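PDB 3F43: putative anti-sigma factor antagonist TM1081 from Thermotoga maritima, which probably acts as an anti-anti-sigma factor, counteracting an anti-sigma factor and so releasing a sigma factor from inhibition. Local coordinates for residues Val23-Asn28 with Ile55-Ser60; Glu30-Asn35 with Ser64-Ser69; Val90-Lys95 with Val109-Thr114. One frame throughout, in Å; residues are numbered along the deposited sequence. Where two conformers were deposited one is given.

Interaction 1. Residues Val23-Asn28 with Ile55-Ser60; sequences VILMPN and IFLVLS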
loop_
_atom_site.group_PDB
_atom_site.type_symbol
_atom_site.label_atom_id
_atom_site.label_comp_id
_atom_site.label_asym_id
_atom_site.label_seq_id
_atom_site.Cartn_x
_atom_site.Cartn_y
_atom_site.Cartn_z
ATOM N N VAL A 23 9.854 -16.050 11.931
ATOM C CA VAL A 23 10.638 -14.831 11.956
ATOM C C VAL A 23 9.843 -13.749 12.667
ATOM O O VAL A 23 8.773 -13.339 12.202
ATOM C CB VAL A 23 11.045 -14.352 10.559
ATOM C CG1 VAL A 23 11.909 -13.093 10.671
ATOM C CG2 VAL A 23 11.689 -15.443 9.736
ATOM N N ILE A 24 10.353 -13.296 13.814
ATOM C CA ILE A 24 9.677 -12.276 14.608
ATOM C C ILE A 24 10.418 -10.956 14.380
ATOM O O ILE A 24 11.569 -10.757 14.853
ATOM C CB ILE A 24 9.659 -12.641 16.098
ATOM C CG1 ILE A 24 9.094 -14.064 16.310
ATOM C CG2 ILE A 24 8.855 -11.575 16.896
ATOM C CD1 ILE A 24 9.076 -14.532 17.773
ATOM N N LEU A 25 9.776 -10.079 13.611
ATOM C CA LEU A 25 10.334 -8.779 13.271
ATOM C C LEU A 25 9.902 -7.758 14.306
ATOM O O LEU A 25 8.704 -7.593 14.570
ATOM C CB LEU A 25 9.836 -8.309 11.893
ATOM C CG LEU A 25 10.114 -9.231 10.704
ATOM C CD1 LEU A 25 9.345 -8.745 9.433
ATOM C CD2 LEU A 25 11.620 -9.436 10.493
HETATM N N MSE A 26 10.870 -7.047 14.861
HETATM C CA MSE A 26 10.606 -6.064 15.907
HETATM C C MSE A 26 11.230 -4.695 15.604
HETATM O O MSE A 26 12.137 -4.251 16.311
HETATM C CB MSE A 26 11.095 -6.578 17.239
HETATM C CG MSE A 26 10.406 -7.890 17.696
HETATM SE SE MSE A 26 11.249 -8.835 19.128
HETATM C CE MSE A 26 12.730 -9.577 18.118
ATOM N N PRO A 27 10.714 -4.012 14.554
ATOM C CA PRO A 27 11.261 -2.665 14.259
ATOM C C PRO A 27 11.126 -1.768 15.464
ATOM O O PRO A 27 10.095 -1.756 16.137
ATOM C CB PRO A 27 10.413 -2.167 13.084
ATOM C CG PRO A 27 9.176 -3.031 13.116
ATOM C CD PRO A 27 9.643 -4.385 13.624
ATOM N N ASN A 28 12.184 -1.034 15.765
ATOM C CA ASN A 28 12.222 -0.263 17.010
ATOM C C ASN A 28 12.016 1.227 16.782
ATOM O O ASN A 28 12.080 2.017 17.726
ATOM C CB ASN A 28 13.507 -0.528 17.801
ATOM C CG ASN A 28 14.752 -0.220 17.032
ATOM O OD1 ASN A 28 14.710 0.401 15.977
ATOM N ND2 ASN A 28 15.892 -0.693 17.546
ATOM N N ILE A 55 5.953 -15.265 9.479
ATOM C CA ILE A 55 6.454 -13.973 9.956
ATOM C C ILE A 55 5.451 -13.289 10.851
ATOM O O ILE A 55 4.262 -13.251 10.556
ATOM C CB ILE A 55 6.799 -13.005 8.760
ATOM C CG1 ILE A 55 7.883 -13.664 7.880
ATOM C CG2 ILE A 55 7.196 -11.603 9.231
ATOM C CD1 ILE A 55 8.460 -12.737 6.813
ATOM N N PHE A 56 5.952 -12.781 11.978
ATOM C CA PHE A 56 5.207 -11.888 12.848
ATOM C C PHE A 56 5.826 -10.500 12.660
ATOM O O PHE A 56 7.038 -10.335 12.858
ATOM C CB PHE A 56 5.341 -12.220 14.328
ATOM C CG PHE A 56 4.821 -13.561 14.758
ATOM C CD1 PHE A 56 4.026 -14.374 13.946
ATOM C CD2 PHE A 56 5.130 -14.018 16.053
ATOM C CE1 PHE A 56 3.572 -15.613 14.394
ATOM C CE2 PHE A 56 4.673 -15.233 16.498
ATOM C CZ PHE A 56 3.874 -16.037 15.664
ATOM N N LEU A 57 5.013 -9.495 12.351
ATOM C CA LEU A 57 5.490 -8.138 12.329
ATOM C C LEU A 57 4.966 -7.483 13.616
ATOM O O LEU A 57 3.779 -7.149 13.764
ATOM C CB LEU A 57 5.065 -7.391 11.060
ATOM C CG LEU A 57 5.346 -5.883 11.047
ATOM C CD1 LEU A 57 6.870 -5.633 11.219
ATOM C CD2 LEU A 57 4.817 -5.298 9.745
ATOM N N VAL A 58 5.880 -7.343 14.567
ATOM C CA VAL A 58 5.589 -6.806 15.881
ATOM C C VAL A 58 5.680 -5.274 15.796
ATOM O O VAL A 58 6.710 -4.722 15.385
ATOM C CB VAL A 58 6.553 -7.372 16.927
ATOM C CG1 VAL A 58 6.274 -6.710 18.321
ATOM C CG2 VAL A 58 6.416 -8.918 17.026
ATOM N N LEU A 59 4.594 -4.626 16.180
ATOM C CA LEU A 59 4.407 -3.185 16.017
ATOM C C LEU A 59 4.453 -2.360 17.320
ATOM O O LEU A 59 4.111 -1.191 17.354
ATOM C CB LEU A 59 3.082 -2.952 15.255
ATOM C CG LEU A 59 3.029 -3.538 13.853
ATOM C CD1 LEU A 59 1.613 -3.454 13.251
ATOM C CD2 LEU A 59 3.996 -2.778 12.989
ATOM N N SER A 60 4.910 -2.972 18.418
ATOM C CA SER A 60 4.956 -2.331 19.706
ATOM C C SER A 60 5.640 -0.966 19.713
ATOM O O SER A 60 5.196 -0.059 20.427
ATOM C CB SER A 60 5.695 -3.251 20.708
ATOM O OG SER A 60 5.098 -4.535 20.738
HETATM O O HOH W 1 7.868 -2.792 17.034
#

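Interaction 2. Residues Glu30-Asn35 with Ser64-Ser69; sequences ELNIEN and SIDSFS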
loop_
_atom_site.group_PDB
_atom_site.type_symbol
_atom_site.label_atom_id
_atom_site.label_comp_id
_atom_site.label_asym_id
_atom_site.label_seq_id
_atom_site.Cartn_x
_atom_site.Cartn_y
_atom_site.Cartn_z
ATOM N N GLU A 30 9.967 4.088 13.712
ATOM C CA GLU A 30 8.907 4.327 12.790
ATOM C C GLU A 30 9.123 3.599 11.455
ATOM O O GLU A 30 10.228 3.561 10.946
ATOM C CB GLU A 30 8.841 5.849 12.558
ATOM C CG GLU A 30 7.604 6.308 11.892
ATOM C CD GLU A 30 6.432 5.593 12.436
ATOM O OE1 GLU A 30 6.047 5.902 13.591
ATOM O OE2 GLU A 30 5.952 4.681 11.723
ATOM N N LEU A 31 8.059 2.982 10.942
ATOM C CA LEU A 31 8.039 2.429 9.587
ATOM C C LEU A 31 7.146 3.321 8.763
ATOM O O LEU A 31 5.937 3.431 9.041
ATOM C CB LEU A 31 7.458 1.022 9.575
ATOM C CG LEU A 31 8.331 -0.051 10.182
ATOM C CD1 LEU A 31 7.586 -1.371 10.044
ATOM C CD2 LEU A 31 9.699 -0.046 9.495
ATOM N N ASN A 32 7.741 3.988 7.782
ATOM C CA ASN A 32 7.052 5.049 7.013
ATOM C C ASN A 32 7.773 5.260 5.689
ATOM O O ASN A 32 8.675 4.484 5.381
ATOM C CB ASN A 32 6.946 6.335 7.837
ATOM C CG ASN A 32 8.327 6.922 8.216
ATOM O OD1 ASN A 32 9.333 6.697 7.524
ATOM N ND2 ASN A 32 8.376 7.693 9.316
ATOM N N ILE A 33 7.381 6.267 4.927
ATOM C CA ILE A 33 7.933 6.568 3.609
ATOM C C ILE A 33 9.467 6.601 3.590
ATOM O O ILE A 33 10.074 6.166 2.620
ATOM C CB ILE A 33 7.335 7.879 3.020
ATOM C CG1 ILE A 33 7.804 8.131 1.594
ATOM C CG2 ILE A 33 7.578 9.111 3.940
ATOM C CD1 ILE A 33 7.027 9.223 0.876
ATOM N N GLU A 34 10.095 7.099 4.641
ATOM C CA GLU A 34 11.551 7.201 4.630
ATOM C C GLU A 34 12.295 5.857 4.630
ATOM O O GLU A 34 13.373 5.756 3.951
ATOM C CB GLU A 34 12.036 8.067 5.794
ATOM C CG GLU A 34 11.742 9.545 5.601
ATOM C CD GLU A 34 12.316 10.461 6.688
ATOM O OE1 GLU A 34 12.198 10.122 7.891
ATOM O OE2 GLU A 34 12.849 11.538 6.326
ATOM N N ASN A 35 11.756 4.870 5.345
ATOM C CA ASN A 35 12.379 3.539 5.476
ATOM C C ASN A 35 11.634 2.361 4.871
ATOM O O ASN A 35 12.083 1.207 4.946
ATOM C CB ASN A 35 12.851 3.266 6.908
ATOM C CG ASN A 35 11.733 3.091 7.859
ATOM O OD1 ASN A 35 10.565 3.248 7.484
ATOM N ND2 ASN A 35 12.069 2.748 9.118
ATOM N N SER A 64 3.190 5.079 14.329
ATOM C CA SER A 64 2.153 5.275 13.331
ATOM C C SER A 64 2.620 4.590 12.053
ATOM O O SER A 64 3.801 4.288 11.896
ATOM C CB SER A 64 1.932 6.763 13.048
ATOM O OG SER A 64 3.056 7.304 12.387
ATOM N N ILE A 65 1.679 4.315 11.165
ATOM C CA ILE A 65 2.013 3.850 9.825
ATOM C C ILE A 65 1.379 4.778 8.808
ATOM O O ILE A 65 0.368 5.441 9.079
ATOM C CB ILE A 65 1.575 2.394 9.537
ATOM C CG1 ILE A 65 0.084 2.228 9.824
ATOM C CG2 ILE A 65 2.476 1.366 10.355
ATOM C CD1 ILE A 65 -0.536 0.883 9.314
ATOM N N ASP A 66 1.993 4.812 7.640
ATOM C CA ASP A 66 1.540 5.627 6.519
ATOM C C ASP A 66 1.256 4.739 5.316
ATOM O O ASP A 66 1.322 3.489 5.411
ATOM C CB ASP A 66 2.507 6.816 6.266
ATOM C CG ASP A 66 3.863 6.431 5.613
ATOM O OD1 ASP A 66 4.019 5.290 5.143
ATOM O OD2 ASP A 66 4.745 7.362 5.568
ATOM N N SER A 67 0.941 5.348 4.166
ATOM C CA SER A 67 0.547 4.572 3.002
ATOM C C SER A 67 1.683 3.697 2.501
ATOM O O SER A 67 1.448 2.606 1.980
ATOM C CB SER A 67 0.033 5.476 1.882
ATOM O OG SER A 67 1.050 6.310 1.357
ATOM N N PHE A 68 2.918 4.173 2.662
ATOM C CA PHE A 68 4.086 3.399 2.254
ATOM C C PHE A 68 4.338 2.219 3.142
ATOM O O PHE A 68 4.597 1.106 2.630
ATOM C CB PHE A 68 5.348 4.298 2.153
ATOM C CG PHE A 68 5.444 5.058 0.872
ATOM C CD1 PHE A 68 4.504 6.019 0.541
ATOM C CD2 PHE A 68 6.489 4.829 0.005
ATOM C CE1 PHE A 68 4.586 6.696 -0.655
ATOM C CE2 PHE A 68 6.595 5.532 -1.171
ATOM C CZ PHE A 68 5.644 6.462 -1.513
ATOM N N SER A 69 4.190 2.370 4.448
ATOM C CA SER A 69 4.380 1.193 5.320
ATOM C C SER A 69 3.212 0.209 5.116
ATOM O O SER A 69 3.394 -1.024 5.144
ATOM C CB SER A 69 4.656 1.543 6.788
ATOM O OG SER A 69 4.044 2.739 7.254
#

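Interaction 3. Residues Val90-Lys95 with Val109-Thr114; sequences VSPNEK and VKIYDT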
loop_
_atom_site.group_PDB
_atom_site.type_symbol
_atom_site.label_atom_id
_atom_site.label_comp_id
_atom_site.label_asym_id
_atom_site.label_seq_id
_atom_site.Cartn_x
_atom_site.Cartn_y
_atom_site.Cartn_z
ATOM N N VAL A 90 1.310 -7.917 15.127
ATOM C CA VAL A 90 1.292 -8.093 16.573
ATOM C C VAL A 90 1.464 -6.760 17.268
ATOM O O VAL A 90 2.348 -5.961 16.909
ATOM C CB VAL A 90 2.397 -9.090 17.048
ATOM C CG1 VAL A 90 2.250 -9.397 18.517
ATOM C CG2 VAL A 90 2.298 -10.401 16.240
ATOM N N SER A 91 0.623 -6.516 18.259
ATOM C CA SER A 91 0.706 -5.309 19.097
ATOM C C SER A 91 0.622 -3.932 18.408
ATOM O O SER A 91 1.333 -3.003 18.791
ATOM C CB SER A 91 1.980 -5.392 19.982
ATOM O OG SER A 91 2.127 -6.671 20.538
ATOM N N PRO A 92 -0.325 -3.749 17.448
ATOM C CA PRO A 92 -0.503 -2.398 16.929
ATOM C C PRO A 92 -1.034 -1.490 18.020
ATOM O O PRO A 92 -1.923 -1.874 18.797
ATOM C CB PRO A 92 -1.559 -2.594 15.820
ATOM C CG PRO A 92 -2.369 -3.735 16.311
ATOM C CD PRO A 92 -1.325 -4.683 16.890
ATOM N N ASN A 93 -0.502 -0.279 18.084
ATOM C CA ASN A 93 -1.028 0.719 19.005
ATOM C C ASN A 93 -2.369 1.254 18.481
ATOM O O ASN A 93 -2.882 0.781 17.458
ATOM C CB ASN A 93 0.008 1.814 19.282
ATOM C CG ASN A 93 0.183 2.785 18.144
ATOM O OD1 ASN A 93 -0.613 2.805 17.210
ATOM N ND2 ASN A 93 1.206 3.620 18.231
ATOM N N GLU A 94 -2.960 2.238 19.151
ATOM C CA GLU A 94 -4.324 2.627 18.767
ATOM C C GLU A 94 -4.394 3.356 17.433
ATOM O O GLU A 94 -5.282 3.081 16.636
ATOM C CB GLU A 94 -5.066 3.349 19.900
ATOM C CG GLU A 94 -4.586 4.694 20.267
ATOM C CD GLU A 94 -5.491 5.313 21.327
ATOM O OE1 GLU A 94 -6.522 5.926 20.945
ATOM O OE2 GLU A 94 -5.183 5.143 22.537
ATOM N N LYS A 95 -3.422 4.225 17.181
ATOM C CA LYS A 95 -3.299 4.942 15.910
ATOM C C LYS A 95 -3.119 3.966 14.727
ATOM O O LYS A 95 -3.743 4.111 13.658
ATOM C CB LYS A 95 -2.098 5.890 15.998
ATOM C CG LYS A 95 -2.018 6.961 14.921
ATOM C CD LYS A 95 -0.773 7.824 15.108
ATOM N N VAL A 109 -5.746 -10.078 7.441
ATOM C CA VAL A 109 -4.518 -10.522 8.101
ATOM C C VAL A 109 -4.835 -10.675 9.590
ATOM O O VAL A 109 -5.576 -9.889 10.184
ATOM C CB VAL A 109 -3.326 -9.563 7.840
ATOM C CG1 VAL A 109 -3.540 -8.237 8.511
ATOM C CG2 VAL A 109 -1.981 -10.199 8.299
ATOM N N LYS A 110 -4.276 -11.730 10.177
ATOM C CA LYS A 110 -4.386 -11.980 11.605
ATOM C C LYS A 110 -3.657 -10.900 12.371
ATOM O O LYS A 110 -2.575 -10.480 11.987
ATOM C CB LYS A 110 -3.810 -13.350 11.980
ATOM C CG LYS A 110 -4.646 -14.515 11.514
ATOM C CD LYS A 110 -5.905 -14.672 12.367
ATOM N N ILE A 111 -4.303 -10.434 13.421
ATOM C CA ILE A 111 -3.752 -9.418 14.304
ATOM C C ILE A 111 -3.919 -9.878 15.736
ATOM O O ILE A 111 -5.024 -10.293 16.156
ATOM C CB ILE A 111 -4.462 -8.062 14.143
ATOM C CG1 ILE A 111 -4.355 -7.524 12.711
ATOM C CG2 ILE A 111 -3.918 -7.068 15.175
ATOM C CD1 ILE A 111 -5.232 -6.291 12.455
ATOM N N TYR A 112 -2.815 -9.866 16.492
ATOM C CA TYR A 112 -2.826 -10.340 17.854
ATOM C C TYR A 112 -2.287 -9.271 18.764
ATOM O O TYR A 112 -1.416 -8.509 18.387
ATOM C CB TYR A 112 -1.990 -11.615 18.029
ATOM C CG TYR A 112 -2.458 -12.775 17.187
ATOM C CD1 TYR A 112 -3.571 -13.519 17.552
ATOM C CD2 TYR A 112 -1.796 -13.122 16.015
ATOM C CE1 TYR A 112 -4.010 -14.572 16.761
ATOM C CE2 TYR A 112 -2.233 -14.164 15.219
ATOM C CZ TYR A 112 -3.332 -14.886 15.599
ATOM O OH TYR A 112 -3.757 -15.911 14.798
ATOM N N ASP A 113 -2.761 -9.275 20.000
ATOM C CA ASP A 113 -2.327 -8.301 20.997
ATOM C C ASP A 113 -0.899 -8.584 21.465
ATOM O O ASP A 113 -0.179 -7.643 21.805
ATOM C CB ASP A 113 -3.232 -8.295 22.217
ATOM C CG ASP A 113 -4.574 -7.638 21.972
ATOM O OD1 ASP A 113 -4.738 -6.881 20.988
ATOM O OD2 ASP A 113 -5.463 -7.878 22.819
ATOM N N THR A 114 -0.503 -9.856 21.464
ATOM C CA THR A 114 0.777 -10.288 22.039
ATOM C C THR A 114 1.429 -11.418 21.248
ATOM O O THR A 114 0.762 -12.142 20.506
ATOM C CB THR A 114 0.650 -10.770 23.505
ATOM O OG1 THR A 114 0.014 -12.066 23.556
ATOM C CG2 THR A 114 -0.146 -9.753 24.361
HETATM O O HOH W 2 -2.443 -4.478 19.994
#

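Interaction 1. Residues Val23-Asn28 with Ile55-Ser60
Val23, Leu25, Phe56 and Val58 share three backbone hydrogen bonds that join two parallel strands, whose axes run 14° apart. Phe56 N donates to Val23 O at 2.9 Å, Leu25 N returns a bond to Phe56 O, and Val58 N reaches Leu25 O at 2.8 Å. Leu25 and Phe56 thus each spend both N-H and C=O on the opposite strand. Val23 O is also approached by the CA-H of Ile55.

Apolar contacts line both sides of the sheet. On the face bearing Val23, Leu25, Ile55 and Leu57, Leu25 CD1 packs against Ile55 CG2 at 3.6 Å. Leu57 has CG anti to its own N (chi1 171°), and its CD1 reaches across to Pro27 CD at 3.9 Å, the two side chains meeting at about a right angle. Trp42 and Phe47 of helix 36-48 cover Leu25 on this face. On the other face Ile24 serves two neighbours with its two branches: CG1 runs alongside the Phe56 side chain and touches CD2 at 4.0 Å, while CG2 meets Val58 CG2 at 3.6 Å. Ala118 and Met119 of helix 115-123 lie against Phe56 there. Met26, built as selenomethionine, lays its CG beside Val58 before its end turns away.

A water continues the pairing where the strands end. Pro27 has no amide hydrogen to offer Val58 O, and the water instead donates to both carbonyls, at 2.6 Å from Pro27 O and 2.8 Å from Val58 O.

This buried ladder of branched and aromatic side chains, sandwiched between helices, belongs to the beta-alpha-beta crossover of strand 22-25, helix 36-48 and strand 54-58 in the central sheet of the STAS (SpoIIAA-like) fold.

Interaction 2. Residues Glu30-Asn35 with Ser64-Ser69
Ile33 lies over one face of the Phe68 ring in a CH-pi contact: CG1 stands 3.8 Å from the ring centroid, only 6° off its normal, and CD1 continues toward CE1 and CZ. The extended Ile33 chain, with CG1 anti to the backbone N (chi1 -175°), follows the ring instead of leaving it. Ile108 of the second subunit packs on both Ile33 and Phe68, making the pair part of the dimer contact.

The backbone of Ile33 is held as well, since its N donates to the syn side of Asp66 OD2 at 2.9 Å. The other carboxylate oxygen, OD1, accepts from Ser69 N at 3.0 Å and more weakly from Phe68 N. In return Asp66 N bonds to Ser69 OG at 2.9 Å, and the same hydroxyl donates to Leu31 O at 2.7 Å from above the carbonyl plane. Putting an alanine at Asp66 would probably leave the amides of Ile33 and Ser69 without their acceptor and loosen the loop's grip on the helix start.

Glu30 meets the other end of the contact. Its bent chain brings OE1 to Ser64 N, 3.1 Å away, in a rather crooked bond (138° at the hydrogen); the position of its other oxygen is doubtful. An Asx turn, Asn32 OD1 accepting from Glu34 N, bends the loop around Ile33.

Asp66 and Ser69 form a capping box at the N-terminus of helix 67-83, immediately around Ser67, the predicted phosphorylation site of this STAS domain, which is unmodified here.

Interaction 3. Residues Val90-Lys95 with Val109-Thr114
Positive backbone angles at Ser91 (phi 58°, psi 44°) turn the chain out of its strand just as it passes Asp113, and chi1 of -44° sets OG beside the backbone N, facing the same partner segment. The turn opens the crossover of the beta-alpha-beta unit made by strand 86-90, helix 94-102 and strand 110-112, at one edge of the STAS sheet.

Two hydrogen bonds leave Ser91 for successive carbonyls. Its N points nearly straight at Tyr112 O, 2.9 Å away, extending the parallel pairing of Val90 with Tyr112. Its OG donates to Asp113 O at 2.8 Å, coming from above the carbonyl plane. Tyr112 O is further approached by the CA-H of Val90, at 3.3 Å from CA.

Two further contacts flank these bonds. Pro92 CG rests on Ile111 CG2 at 3.8 Å, and Glu97 and Leu100 of helix 94-102 touch both residues. Val90 CG1, anti to its own N, packs against the backbone of Thr114, the N-cap residue of helix 115-123. At the surface a water donates to Pro92 O at 2.9 Å and, weakly, to Asp113 OD1.

Interactions 1 and 3 belong to the same sheet, their centres about 11 Å apart, and strand 86-90 lies next to both strand 54-58 and strand 110-112. They meet directly: Leu59 N and Val90 O, 2.7 Å apart, probably form a hydrogen bond. Interaction 2 sits beyond the sheet, about 14 Å from the centre of interaction 1 and 16 Å from that of interaction 3, where loop 30-35 meets the start of helix 67-83. Along the chain, interactions 1 and 2 alternate their segments, and interaction 3 follows both. The core sheet is joined through its connecting segments to the start of helix 67-83, where the predicted phosphorylation site Ser67 lies, and to part of the subunit interface.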